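Local coordinates for Lmo0135 protein (Listeria monocytogenes EGD-e, PDB 5ISU) that acts as the substrate-binding component of an ABC transporter and probably delivers peptides for uptake across the membrane, at residues 50-55 and 77-82; 64-69 and 73-78; 355-360 and 371-376. All blocks are in the same frame, centred on the assembly; numbering follows the deposited sequence.

Contact 1 (50-55 and 77-82); sequences APLFWE and VKLKDG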
ATOM      1  N   ALA A  50      -7.374  16.530  -1.657  1.00 36.92           N
ATOM      2  CA  ALA A  50      -8.109  15.785  -2.651  1.00 36.91           C
ATOM      3  C   ALA A  50      -7.158  15.419  -3.830  1.00 38.09           C
ATOM      4  O   ALA A  50      -6.248  16.189  -4.154  1.00 35.16           O
ATOM      5  CB  ALA A  50      -9.271  16.612  -3.151  1.00 37.22           C
ATOM      6  N   PRO A  51      -7.359  14.237  -4.457  1.00 37.86           N
ATOM      7  CA  PRO A  51      -6.557  13.843  -5.623  1.00 37.74           C
ATOM      8  C   PRO A  51      -7.231  14.251  -6.956  1.00 37.23           C
ATOM      9  O   PRO A  51      -8.362  14.734  -6.955  1.00 34.73           O
ATOM     10  CB  PRO A  51      -6.546  12.327  -5.502  1.00 37.95           C
ATOM     11  CG  PRO A  51      -7.935  12.025  -4.999  1.00 38.69           C
ATOM     12  CD  PRO A  51      -8.264  13.143  -4.036  1.00 37.14           C
ATOM     13  N   LEU A  52      -6.548  14.065  -8.083  1.00 38.15           N
ATOM     14  CA  LEU A  52      -7.177  14.357  -9.376  1.00 38.15           C
ATOM     15  C   LEU A  52      -8.280  13.322  -9.611  1.00 38.52           C
ATOM     16  O   LEU A  52      -9.378  13.657 -10.052  1.00 39.67           O
ATOM     17  CB  LEU A  52      -6.167  14.314 -10.515  1.00 37.68           C
ATOM     18  CG  LEU A  52      -5.052  15.357 -10.445  1.00 39.12           C
ATOM     19  CD1 LEU A  52      -4.007  15.089 -11.519  1.00 39.34           C
ATOM     20  CD2 LEU A  52      -5.611  16.764 -10.569  1.00 39.23           C
ATOM     21  N   PHE A  53      -7.955  12.063  -9.313  1.00 38.40           N
ATOM     22  CA  PHE A  53      -8.874  10.939  -9.454  1.00 36.96           C
ATOM     23  C   PHE A  53      -8.755  10.080  -8.214  1.00 36.97           C
ATOM     24  O   PHE A  53      -7.700  10.061  -7.578  1.00 36.94           O
ATOM     25  CB  PHE A  53      -8.510  10.098 -10.667  1.00 37.15           C
ATOM     26  CG  PHE A  53      -8.590  10.844 -11.965  1.00 39.09           C
ATOM     27  CD1 PHE A  53      -7.511  11.575 -12.417  1.00 38.91           C
ATOM     28  CD2 PHE A  53      -9.749  10.812 -12.728  1.00 39.45           C
ATOM     29  CE1 PHE A  53      -7.575  12.261 -13.621  1.00 42.16           C
ATOM     30  CE2 PHE A  53      -9.831  11.493 -13.923  1.00 43.32           C
ATOM     31  CZ  PHE A  53      -8.737  12.222 -14.380  1.00 42.99           C
ATOM     32  N   TRP A  54      -9.832   9.381  -7.864  1.00 36.23           N
ATOM     33  CA  TRP A  54      -9.801   8.494  -6.718  1.00 37.87           C
ATOM     34  C   TRP A  54      -9.134   7.187  -7.153  1.00 38.60           C
ATOM     35  O   TRP A  54      -9.585   6.549  -8.073  1.00 39.53           O
ATOM     36  CB  TRP A  54     -11.212   8.215  -6.188  1.00 38.44           C
ATOM     37  CG  TRP A  54     -11.981   9.417  -5.736  1.00 39.16           C
ATOM     38  CD1 TRP A  54     -13.067   9.959  -6.339  1.00 41.02           C
ATOM     39  CD2 TRP A  54     -11.715  10.231  -4.585  1.00 36.78           C
ATOM     40  NE1 TRP A  54     -13.516  11.043  -5.631  1.00 39.90           N
ATOM     41  CE2 TRP A  54     -12.697  11.236  -4.551  1.00 37.89           C
ATOM     42  CE3 TRP A  54     -10.751  10.198  -3.582  1.00 34.77           C
ATOM     43  CZ2 TRP A  54     -12.745  12.206  -3.548  1.00 36.97           C
ATOM     44  CZ3 TRP A  54     -10.790  11.172  -2.574  1.00 34.34           C
ATOM     45  CH2 TRP A  54     -11.767  12.163  -2.574  1.00 36.20           C
ATOM     46  N   GLU A  55      -8.053   6.818  -6.476  1.00 40.99           N
ATOM     47  CA  GLU A  55      -7.271   5.613  -6.779  1.00 45.00           C
ATOM     48  C   GLU A  55      -8.062   4.310  -6.736  1.00 46.29           C
ATOM     49  O   GLU A  55      -7.970   3.500  -7.650  1.00 45.85           O
ATOM     50  CB  GLU A  55      -6.080   5.510  -5.789  1.00 48.00           C
ATOM     51  CG  GLU A  55      -5.289   4.199  -5.848  1.00 54.83           C
ATOM     52  CD  GLU A  55      -4.044   4.188  -4.964  1.00 55.15           C
ATOM     53  OE1 GLU A  55      -3.880   5.109  -4.145  1.00 54.32           O
ATOM     54  OE2 GLU A  55      -3.229   3.239  -5.087  1.00 59.60           O
ATOM     55  N   VAL A  77      -5.598  16.185 -19.018  1.00 47.32           N
ATOM     56  CA  VAL A  77      -6.491  16.180 -17.859  1.00 45.50           C
ATOM     57  C   VAL A  77      -7.281  17.492 -17.800  1.00 46.77           C
ATOM     58  O   VAL A  77      -6.692  18.578 -17.815  1.00 47.14           O
ATOM     59  CB  VAL A  77      -5.699  16.059 -16.526  1.00 43.74           C
ATOM     60  CG1 VAL A  77      -6.645  16.068 -15.328  1.00 42.51           C
ATOM     61  CG2 VAL A  77      -4.845  14.801 -16.513  1.00 43.49           C
ATOM     62  N   LYS A  78      -8.604  17.377 -17.732  1.00 47.77           N
ATOM     63  CA  LYS A  78      -9.500  18.525 -17.593  1.00 49.46           C
ATOM     64  C   LYS A  78      -9.952  18.567 -16.130  1.00 47.52           C
ATOM     65  O   LYS A  78     -10.403  17.560 -15.602  1.00 45.66           O
ATOM     66  CB  LYS A  78     -10.741  18.364 -18.475  1.00 53.74           C
ATOM     67  CG  LYS A  78     -10.583  18.610 -19.976  1.00 59.96           C
ATOM     68  CD  LYS A  78     -10.379  20.085 -20.303  1.00 63.75           C
ATOM     69  CE  LYS A  78     -10.714  20.407 -21.759  1.00 70.80           C
ATOM     70  NZ  LYS A  78      -9.962  19.614 -22.774  1.00 72.04           N
ATOM     71  N   LEU A  79      -9.855  19.736 -15.495  1.00 49.76           N
ATOM     72  CA  LEU A  79     -10.268  19.924 -14.090  1.00 48.69           C
ATOM     73  C   LEU A  79     -11.690  20.436 -13.986  1.00 48.08           C
ATOM     74  O   LEU A  79     -12.227  20.983 -14.926  1.00 49.57           O
ATOM     75  CB  LEU A  79      -9.363  20.957 -13.389  1.00 48.25           C
ATOM     76  CG  LEU A  79      -7.864  20.674 -13.236  1.00 48.64           C
ATOM     77  CD1 LEU A  79      -7.168  21.777 -12.455  1.00 46.60           C
ATOM     78  CD2 LEU A  79      -7.658  19.346 -12.532  1.00 47.89           C
ATOM     79  N   LYS A  80     -12.283  20.279 -12.815  1.00 49.61           N
ATOM     80  CA  LYS A  80     -13.604  20.843 -12.562  1.00 52.00           C
ATOM     81  C   LYS A  80     -13.458  22.378 -12.450  1.00 53.90           C
ATOM     82  O   LYS A  80     -12.368  22.879 -12.164  1.00 53.01           O
ATOM     83  CB  LYS A  80     -14.238  20.217 -11.308  1.00 51.44           C
ATOM     84  CG  LYS A  80     -14.603  18.753 -11.535  1.00 52.63           C
ATOM     85  CD  LYS A  80     -15.199  18.035 -10.321  1.00 54.69           C
ATOM     86  CE  LYS A  80     -15.512  16.593 -10.722  1.00 55.39           C
ATOM     87  NZ  LYS A  80     -15.852  15.713  -9.587  1.00 57.86           N
ATOM     88  N   ASP A  81     -14.538  23.102 -12.725  1.00 56.40           N
ATOM     89  CA  ASP A  81     -14.542  24.559 -12.673  1.00 59.92           C
ATOM     90  C   ASP A  81     -14.831  25.015 -11.264  1.00 56.14           C
ATOM     91  O   ASP A  81     -15.517  24.320 -10.522  1.00 54.12           O
ATOM     92  CB  ASP A  81     -15.647  25.138 -13.581  1.00 67.68           C
ATOM     93  CG  ASP A  81     -15.407  24.876 -15.073  1.00 74.46           C
ATOM     94  OD1 ASP A  81     -14.303  25.183 -15.577  1.00 80.74           O
ATOM     95  OD2 ASP A  81     -16.352  24.429 -15.762  1.00 77.81           O
ATOM     96  N   GLY A  82     -14.323  26.189 -10.903  1.00 53.56           N
ATOM     97  CA  GLY A  82     -14.600  26.788  -9.595  1.00 52.88           C
ATOM     98  C   GLY A  82     -14.017  26.124  -8.362  1.00 49.28           C
ATOM     99  O   GLY A  82     -14.499  26.344  -7.265  1.00 50.63           O
TER
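Leu52 meets Leu79 through one methyl each: CD2 of Leu52 lies 3.8 Å from CD2 of Leu79, and the two side chains cross obliquely. CG of Leu52 lies beside the backbone N (chi1 -63°), and of its two branches CD2 is the one that meets the end of strand 74-79. The Leu52 backbone is hydrogen-bonded to Ala61, Ala63 and Phe151, so the loop that presents this methyl is itself tied to its surroundings. Phe53 follows, and its ring makes a looser contact, CE1 standing 4.3 Å from CG1 of Val77, which approaches the ring obliquely. Val77 turns its CB toward the loop, and CG1 is the branch that meets the ring. The same ring packs on Ile148 of helix 144-148 and makes a cation-pi interaction with Lys149. No hydrogen bond joins the two segments; the four touching residues are buried and purely apolar here. Loop 50-55 thus packs by Leu52 and Phe53 against strand 74-79 of a five-stranded antiparallel sheet, which is consistent with the additional domain that OppA- and DppA-like members of solute-binding family 5 carry beside their two lobes.

Contact 2 (64-69 and 73-78); sequences KSLDIS and LTYTVK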
ATOM      1  N   LYS A  64     -12.177  16.235 -14.008  1.00 49.92           N
ATOM      2  CA  LYS A  64     -13.420  15.904 -14.662  1.00 53.39           C
ATOM      3  C   LYS A  64     -13.153  14.709 -15.601  1.00 54.50           C
ATOM      4  O   LYS A  64     -13.996  13.813 -15.722  1.00 57.94           O
ATOM      5  CB  LYS A  64     -13.889  17.138 -15.424  1.00 57.39           C
ATOM      6  CG  LYS A  64     -15.279  17.085 -16.014  1.00 63.73           C
ATOM      7  CD  LYS A  64     -15.492  18.310 -16.903  1.00 69.01           C
ATOM      8  CE  LYS A  64     -16.765  18.211 -17.729  1.00 73.56           C
ATOM      9  NZ  LYS A  64     -16.748  19.198 -18.844  1.00 77.40           N
ATOM     10  N   SER A  65     -11.971  14.686 -16.237  1.00 51.84           N
ATOM     11  CA  SER A  65     -11.604  13.602 -17.159  1.00 53.80           C
ATOM     12  C   SER A  65     -10.117  13.549 -17.542  1.00 52.32           C
ATOM     13  O   SER A  65      -9.367  14.522 -17.375  1.00 50.74           O
ATOM     14  CB  SER A  65     -12.395  13.735 -18.460  1.00 57.14           C
ATOM     15  OG  SER A  65     -12.117  14.984 -19.064  1.00 60.67           O
ATOM     16  N   LEU A  66      -9.727  12.391 -18.065  1.00 51.56           N
ATOM     17  CA  LEU A  66      -8.384  12.113 -18.548  1.00 53.37           C
ATOM     18  C   LEU A  66      -8.562  11.627 -19.970  1.00 57.71           C
ATOM     19  O   LEU A  66      -9.459  10.836 -20.247  1.00 62.08           O
ATOM     20  CB  LEU A  66      -7.716  10.996 -17.746  1.00 52.04           C
ATOM     21  CG  LEU A  66      -6.369  10.469 -18.296  1.00 53.97           C
ATOM     22  CD1 LEU A  66      -5.288  11.536 -18.206  1.00 52.73           C
ATOM     23  CD2 LEU A  66      -5.901   9.222 -17.565  1.00 54.48           C
ATOM     24  N   ASP A  67      -7.712  12.095 -20.868  1.00 60.22           N
ATOM     25  CA  ASP A  67      -7.784  11.684 -22.258  1.00 66.11           C
ATOM     26  C   ASP A  67      -6.358  11.378 -22.721  1.00 63.23           C
ATOM     27  O   ASP A  67      -5.440  12.166 -22.518  1.00 59.13           O
ATOM     28  CB  ASP A  67      -8.445  12.785 -23.093  1.00 73.26           C
ATOM     29  CG  ASP A  67      -8.838  12.324 -24.488  1.00 83.89           C
ATOM     30  OD1 ASP A  67      -8.444  11.215 -24.922  1.00 93.19           O
ATOM     31  OD2 ASP A  67      -9.555  13.090 -25.167  1.00 97.06           O
ATOM     32  N   ILE A  68      -6.185  10.211 -23.319  1.00 63.95           N
ATOM     33  CA  ILE A  68      -4.887   9.752 -23.779  1.00 65.56           C
ATOM     34  C   ILE A  68      -4.899   9.753 -25.300  1.00 68.23           C
ATOM     35  O   ILE A  68      -5.821   9.214 -25.909  1.00 71.90           O
ATOM     36  CB  ILE A  68      -4.618   8.329 -23.239  1.00 68.31           C
ATOM     37  CG1 ILE A  68      -4.781   8.311 -21.704  1.00 66.07           C
ATOM     38  CG2 ILE A  68      -3.237   7.826 -23.661  1.00 70.26           C
ATOM     39  CD1 ILE A  68      -4.662   6.933 -21.068  1.00 67.09           C
ATOM     40  N   SER A  69      -3.879  10.355 -25.912  1.00 61.89           N
ATOM     41  CA  SER A  69      -3.796  10.423 -27.365  1.00 65.00           C
ATOM     42  C   SER A  69      -3.599   9.032 -27.996  1.00 65.51           C
ATOM     43  O   SER A  69      -3.182   8.092 -27.334  1.00 63.85           O
ATOM     44  CB  SER A  69      -2.656  11.366 -27.811  1.00 64.75           C
ATOM     45  OG  SER A  69      -1.375  10.828 -27.507  1.00 62.86           O
ATOM     46  N   LEU A  73       1.484   9.156 -26.091  1.00 61.49           N
ATOM     47  CA  LEU A  73       2.496  10.078 -25.562  1.00 60.94           C
ATOM     48  C   LEU A  73       1.907  11.316 -24.907  1.00 58.44           C
ATOM     49  O   LEU A  73       2.614  11.986 -24.175  1.00 60.84           O
ATOM     50  CB  LEU A  73       3.457  10.532 -26.673  1.00 63.10           C
ATOM     51  CG  LEU A  73       4.302   9.463 -27.350  1.00 65.88           C
ATOM     52  CD1 LEU A  73       5.162  10.129 -28.417  1.00 68.47           C
ATOM     53  CD2 LEU A  73       5.151   8.708 -26.338  1.00 64.61           C
ATOM     54  N   THR A  74       0.635  11.630 -25.170  1.00 57.87           N
ATOM     55  CA  THR A  74       0.010  12.826 -24.608  1.00 56.92           C
ATOM     56  C   THR A  74      -1.242  12.533 -23.756  1.00 56.13           C
ATOM     57  O   THR A  74      -2.236  12.003 -24.249  1.00 58.79           O
ATOM     58  CB  THR A  74      -0.336  13.824 -25.729  1.00 58.23           C
ATOM     59  OG1 THR A  74       0.847  14.113 -26.492  1.00 60.74           O
ATOM     60  CG2 THR A  74      -0.879  15.129 -25.155  1.00 57.10           C
ATOM     61  N   TYR A  75      -1.168  12.889 -22.475  1.00 53.78           N
ATOM     62  CA  TYR A  75      -2.258  12.714 -21.526  1.00 51.16           C
ATOM     63  C   TYR A  75      -2.828  14.092 -21.194  1.00 48.76           C
ATOM     64  O   TYR A  75      -2.127  14.947 -20.684  1.00 47.42           O
ATOM     65  CB  TYR A  75      -1.753  12.035 -20.240  1.00 50.75           C
ATOM     66  CG  TYR A  75      -1.324  10.585 -20.407  1.00 53.12           C
ATOM     67  CD1 TYR A  75      -0.189  10.243 -21.131  1.00 55.20           C
ATOM     68  CD2 TYR A  75      -2.030   9.562 -19.793  1.00 53.19           C
ATOM     69  CE1 TYR A  75       0.201   8.908 -21.279  1.00 58.28           C
ATOM     70  CE2 TYR A  75      -1.648   8.234 -19.928  1.00 55.38           C
ATOM     71  CZ  TYR A  75      -0.532   7.905 -20.666  1.00 57.48           C
ATOM     72  OH  TYR A  75      -0.166   6.575 -20.784  1.00 59.67           O
ATOM     73  N   THR A  76      -4.107  14.288 -21.465  1.00 48.87           N
ATOM     74  CA  THR A  76      -4.771  15.549 -21.205  1.00 49.28           C
ATOM     75  C   THR A  76      -5.781  15.397 -20.078  1.00 47.98           C
ATOM     76  O   THR A  76      -6.718  14.593 -20.175  1.00 48.89           O
ATOM     77  CB  THR A  76      -5.507  16.024 -22.463  1.00 51.82           C
ATOM     78  OG1 THR A  76      -4.577  16.151 -23.539  1.00 53.91           O
ATOM     79  CG2 THR A  76      -6.176  17.359 -22.236  1.00 52.83           C
ATOM     80  N   VAL A  77      -5.598  16.185 -19.018  1.00 47.32           N
ATOM     81  CA  VAL A  77      -6.491  16.180 -17.859  1.00 45.50           C
ATOM     82  C   VAL A  77      -7.281  17.492 -17.800  1.00 46.77           C
ATOM     83  O   VAL A  77      -6.692  18.578 -17.815  1.00 47.14           O
ATOM     84  CB  VAL A  77      -5.699  16.059 -16.526  1.00 43.74           C
ATOM     85  CG1 VAL A  77      -6.645  16.068 -15.328  1.00 42.51           C
ATOM     86  CG2 VAL A  77      -4.845  14.801 -16.513  1.00 43.49           C
ATOM     87  N   LYS A  78      -8.604  17.377 -17.732  1.00 47.77           N
ATOM     88  CA  LYS A  78      -9.500  18.525 -17.593  1.00 49.46           C
ATOM     89  C   LYS A  78      -9.952  18.567 -16.130  1.00 47.52           C
ATOM     90  O   LYS A  78     -10.403  17.560 -15.602  1.00 45.66           O
ATOM     91  CB  LYS A  78     -10.741  18.364 -18.475  1.00 53.74           C
ATOM     92  CG  LYS A  78     -10.583  18.610 -19.976  1.00 59.96           C
ATOM     93  CD  LYS A  78     -10.379  20.085 -20.303  1.00 63.75           C
ATOM     94  CE  LYS A  78     -10.714  20.407 -21.759  1.00 70.80           C
ATOM     95  NZ  LYS A  78      -9.962  19.614 -22.774  1.00 72.04           N
TER
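A beta hairpin pairs Leu66 with Val77 and Ile68 with Tyr75, its strands 63-68 and 74-79 antiparallel, with 162° between the axes of 65-68 and 74-78. Asp67 and Thr76 form the central hydrogen-bonded pair: Asp67 N reaches Thr76 O at 2.8 Å and Thr76 N reaches Asp67 O at 2.7 Å. Farther along, Lys78 N donates to Ser65 O. There a classic beta bulge interrupts the pairing, Lys64 and Ser65 both facing Lys78; Lys78 O takes a short bond from Lys64 N, 2.7 Å, and a weak one from Ser65 N. This hairpin forms one edge of a five-stranded antiparallel sheet within the chain, with strand 132-136 on the far side of strand 74-79. On the face toward helix 144-148, the Tyr75 ring takes Ile68 CG2 over one face, 4.1 Å from the centroid, in a CH-pi contact, while Ile68 CD1 approaches Tyr75 CE2. Leu66 comes to the edge of that ring with CD1, which also lies 3.7 Å from Val77 CG2; its CG is anti to the backbone N (chi1 171°), and CD1 is the branch that reaches the neighbouring strand. Phe144 meets the Tyr75 ring edge-to-face. Near the turn, Ser69 N donates to Thr74 O at 2.9 Å, and Thr74 N returns a bond to Ser69 OG, 3.2 Å long. That hydroxyl is also hydrogen-bonded to Asp71 OD1, which additionally receives Leu73 N.

Contact 3 (355-360 and 371-376); sequences SIALYL and LDLKPT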
ATOM      1  N   SER A 355       3.000 -17.194  14.570  1.00 54.95           N
ATOM      2  CA  SER A 355       2.172 -18.355  14.254  1.00 51.67           C
ATOM      3  C   SER A 355       2.518 -18.933  12.884  1.00 48.26           C
ATOM      4  O   SER A 355       2.507 -20.151  12.685  1.00 46.77           O
ATOM      5  CB  SER A 355       0.697 -17.969  14.290  1.00 52.49           C
ATOM      6  OG  SER A 355       0.325 -17.547  15.590  1.00 56.28           O
ATOM      7  N   ILE A 356       2.800 -18.053  11.929  1.00 47.95           N
ATOM      8  CA  ILE A 356       3.187 -18.475  10.579  1.00 47.14           C
ATOM      9  C   ILE A 356       4.518 -19.205  10.675  1.00 49.33           C
ATOM     10  O   ILE A 356       4.686 -20.281  10.097  1.00 49.35           O
ATOM     11  CB  ILE A 356       3.300 -17.269   9.608  1.00 46.27           C
ATOM     12  CG1 ILE A 356       1.908 -16.695   9.333  1.00 46.05           C
ATOM     13  CG2 ILE A 356       3.959 -17.679   8.292  1.00 44.42           C
ATOM     14  CD1 ILE A 356       1.907 -15.366   8.604  1.00 46.18           C
ATOM     15  N   ALA A 357       5.439 -18.634  11.444  1.00 52.47           N
ATOM     16  CA  ALA A 357       6.764 -19.227  11.639  1.00 55.19           C
ATOM     17  C   ALA A 357       6.677 -20.628  12.229  1.00 56.20           C
ATOM     18  O   ALA A 357       7.275 -21.558  11.702  1.00 58.63           O
ATOM     19  CB  ALA A 357       7.623 -18.335  12.523  1.00 58.83           C
ATOM     20  N   LEU A 358       5.912 -20.789  13.298  1.00 57.41           N
ATOM     21  CA  LEU A 358       5.772 -22.109  13.931  1.00 59.37           C
ATOM     22  C   LEU A 358       5.157 -23.111  12.983  1.00 57.76           C
ATOM     23  O   LEU A 358       5.536 -24.281  12.988  1.00 57.72           O
ATOM     24  CB  LEU A 358       4.952 -22.029  15.221  1.00 61.83           C
ATOM     25  CG  LEU A 358       5.668 -21.392  16.415  1.00 64.41           C
ATOM     26  CD1 LEU A 358       4.685 -21.035  17.524  1.00 65.80           C
ATOM     27  CD2 LEU A 358       6.770 -22.316  16.931  1.00 67.30           C
ATOM     28  N   TYR A 359       4.212 -22.652  12.163  1.00 55.57           N
ATOM     29  CA  TYR A 359       3.594 -23.536  11.192  1.00 51.99           C
ATOM     30  C   TYR A 359       4.653 -24.025  10.183  1.00 53.28           C
ATOM     31  O   TYR A 359       4.707 -25.203   9.861  1.00 54.80           O
ATOM     32  CB  TYR A 359       2.415 -22.853  10.503  1.00 49.44           C
ATOM     33  CG  TYR A 359       1.772 -23.739   9.485  1.00 47.63           C
ATOM     34  CD1 TYR A 359       0.763 -24.634   9.837  1.00 48.71           C
ATOM     35  CD2 TYR A 359       2.184 -23.704   8.172  1.00 47.24           C
ATOM     36  CE1 TYR A 359       0.188 -25.461   8.887  1.00 48.07           C
ATOM     37  CE2 TYR A 359       1.612 -24.522   7.223  1.00 47.61           C
ATOM     38  CZ  TYR A 359       0.622 -25.386   7.582  1.00 46.63           C
ATOM     39  OH  TYR A 359       0.105 -26.181   6.606  1.00 53.52           O
ATOM     40  N   LEU A 360       5.502 -23.127   9.698  1.00 54.92           N
ATOM     41  CA  LEU A 360       6.572 -23.527   8.767  1.00 55.75           C
ATOM     42  C   LEU A 360       7.527 -24.525   9.443  1.00 55.81           C
ATOM     43  O   LEU A 360       7.890 -25.554   8.869  1.00 55.67           O
ATOM     44  CB  LEU A 360       7.364 -22.315   8.269  1.00 54.67           C
ATOM     45  CG  LEU A 360       6.623 -21.163   7.586  1.00 53.67           C
ATOM     46  CD1 LEU A 360       7.626 -20.121   7.097  1.00 55.46           C
ATOM     47  CD2 LEU A 360       5.778 -21.639   6.432  1.00 51.80           C
ATOM     48  N   LEU A 371      14.023 -26.184  10.936  1.00 79.35           N
ATOM     49  CA  LEU A 371      13.901 -24.732  10.832  1.00 77.68           C
ATOM     50  C   LEU A 371      14.018 -24.108  12.215  1.00 78.84           C
ATOM     51  O   LEU A 371      13.335 -24.532  13.142  1.00 78.90           O
ATOM     52  CB  LEU A 371      12.543 -24.359  10.225  1.00 74.03           C
ATOM     53  CG  LEU A 371      12.294 -22.877   9.911  1.00 71.04           C
ATOM     54  CD1 LEU A 371      13.142 -22.452   8.731  1.00 70.99           C
ATOM     55  CD2 LEU A 371      10.822 -22.600   9.618  1.00 69.77           C
ATOM     56  N   ASP A 372      14.882 -23.101  12.340  1.00 80.93           N
ATOM     57  CA  ASP A 372      15.100 -22.380  13.595  1.00 82.73           C
ATOM     58  C   ASP A 372      14.410 -21.034  13.517  1.00 78.64           C
ATOM     59  O   ASP A 372      14.659 -20.276  12.584  1.00 74.47           O
ATOM     60  CB  ASP A 372      16.595 -22.111  13.816  1.00 88.71           C
ATOM     61  CG  ASP A 372      17.402 -23.372  14.083  1.00 94.17           C
ATOM     62  OD1 ASP A 372      16.914 -24.282  14.796  1.00 97.58           O
ATOM     63  OD2 ASP A 372      18.560 -23.418  13.618  1.00 95.70           O
ATOM     64  N   LEU A 373      13.567 -20.724  14.500  1.00 78.77           N
ATOM     65  CA  LEU A 373      12.881 -19.426  14.546  1.00 77.14           C
ATOM     66  C   LEU A 373      13.826 -18.371  15.054  1.00 80.07           C
ATOM     67  O   LEU A 373      14.516 -18.583  16.048  1.00 82.35           O
ATOM     68  CB  LEU A 373      11.640 -19.460  15.442  1.00 77.08           C
ATOM     69  CG  LEU A 373      10.380 -20.025  14.812  1.00 74.02           C
ATOM     70  CD1 LEU A 373      10.624 -21.389  14.200  1.00 75.04           C
ATOM     71  CD2 LEU A 373       9.282 -20.069  15.864  1.00 76.67           C
ATOM     72  N   LYS A 374      13.855 -17.230  14.373  1.00 80.55           N
ATOM     73  CA  LYS A 374      14.728 -16.153  14.774  1.00 81.59           C
ATOM     74  C   LYS A 374      13.918 -14.856  14.762  1.00 76.59           C
ATOM     75  O   LYS A 374      14.072 -14.025  13.877  1.00 76.37           O
ATOM     76  CB  LYS A 374      15.979 -16.107  13.875  1.00 83.41           C
ATOM     77  CG  LYS A 374      17.248 -15.619  14.582  1.00 91.42           C
ATOM     78  CD  LYS A 374      17.589 -16.515  15.780  1.00 94.79           C
ATOM     79  CE  LYS A 374      18.953 -16.244  16.391  1.00 99.99           C
ATOM     80  NZ  LYS A 374      20.069 -16.701  15.519  1.00102.47           N
ATOM     81  N   PRO A 375      13.032 -14.689  15.759  1.00 74.41           N
ATOM     82  CA  PRO A 375      12.255 -13.455  15.840  1.00 72.99           C
ATOM     83  C   PRO A 375      13.201 -12.291  16.097  1.00 75.71           C
ATOM     84  O   PRO A 375      14.162 -12.454  16.868  1.00 79.33           O
ATOM     85  CB  PRO A 375      11.357 -13.686  17.062  1.00 73.88           C
ATOM     86  CG  PRO A 375      12.105 -14.641  17.922  1.00 76.11           C
ATOM     87  CD  PRO A 375      12.958 -15.478  17.008  1.00 76.48           C
ATOM     88  N   THR A 376      12.958 -11.138  15.474  1.00 74.71           N
ATOM     89  CA  THR A 376      13.849  -9.981  15.663  1.00 78.00           C
ATOM     90  C   THR A 376      13.145  -8.628  15.810  1.00 77.69           C
ATOM     91  O   THR A 376      11.973  -8.464  15.465  1.00 71.80           O
ATOM     92  CB  THR A 376      14.853  -9.842  14.499  1.00 79.13           C
ATOM     93  OG1 THR A 376      14.147  -9.528  13.300  1.00 80.57           O
ATOM     94  CG2 THR A 376      15.659 -11.114  14.297  1.00 80.04           C
TER
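The helical hydrogen bond from Leu360 N to Ile356 O, 3.0 Å, fixes the turn from which Leu360 meets Leu371 of the neighbouring strand. Helix 351-365 and strand 370-376 are the last two elements of a beta-alpha-beta crossover that begins with strand 341-347, the two strands lying parallel in one mixed sheet. The helix therefore runs back over the sheet, segment 355-360 at 167° to strand 371-376, with 8.8 Å between the short axes. No hydrogen bond links these two segments, and apolar side chains fill the interface. Leu371 sends CD2 to Leu360 CB at 3.7 Å, close to the helix backbone; its CG is anti to its own N (chi1 -174°), a setting in which CD2 is the branch that meets the helix. Its carbonyl is tied to the same helix, Leu371 O accepting a hydrogen bond from Gln361 NE2. Ala357, with only a methyl, lets the strand come near: its CB touches Leu373 CG at 4.0 Å, and both residues also pack on Tyr346 of strand 341-347. Away from the strand, Ile356 and Tyr359 pack on helix 285-292, where Tyr359 OH is hydrogen-bonded to Glu287 OE1. Leu358 starts out pointing away from the strand but bends back with its end, crossing Leu373 at about a right angle, and the CD2 methyls of Leu358 and Leu373 meet at 3.5 Å.

Overall arrangement
Contacts 1 and 2 are neighbours, their centres about 12 Å apart, and share Val77 and Lys78 on strand 74-79. Contact 2 pairs that strand with strand 63-68, and contact 1 sets the loop after helix 39-48 against it; Phe53 bridges them, its CZ lying 3.7 Å from Leu66 CB. Contact 3 comes later in the chain, in a different, mixed sheet on the opposite side of the chain's centre. Its centre is about 47 Å from that of contact 1 and about 49 Å from that of contact 2, and it touches neither. The contacts thus sample two distant regions of the binding protein, an antiparallel sheet and a beta-alpha-beta unit.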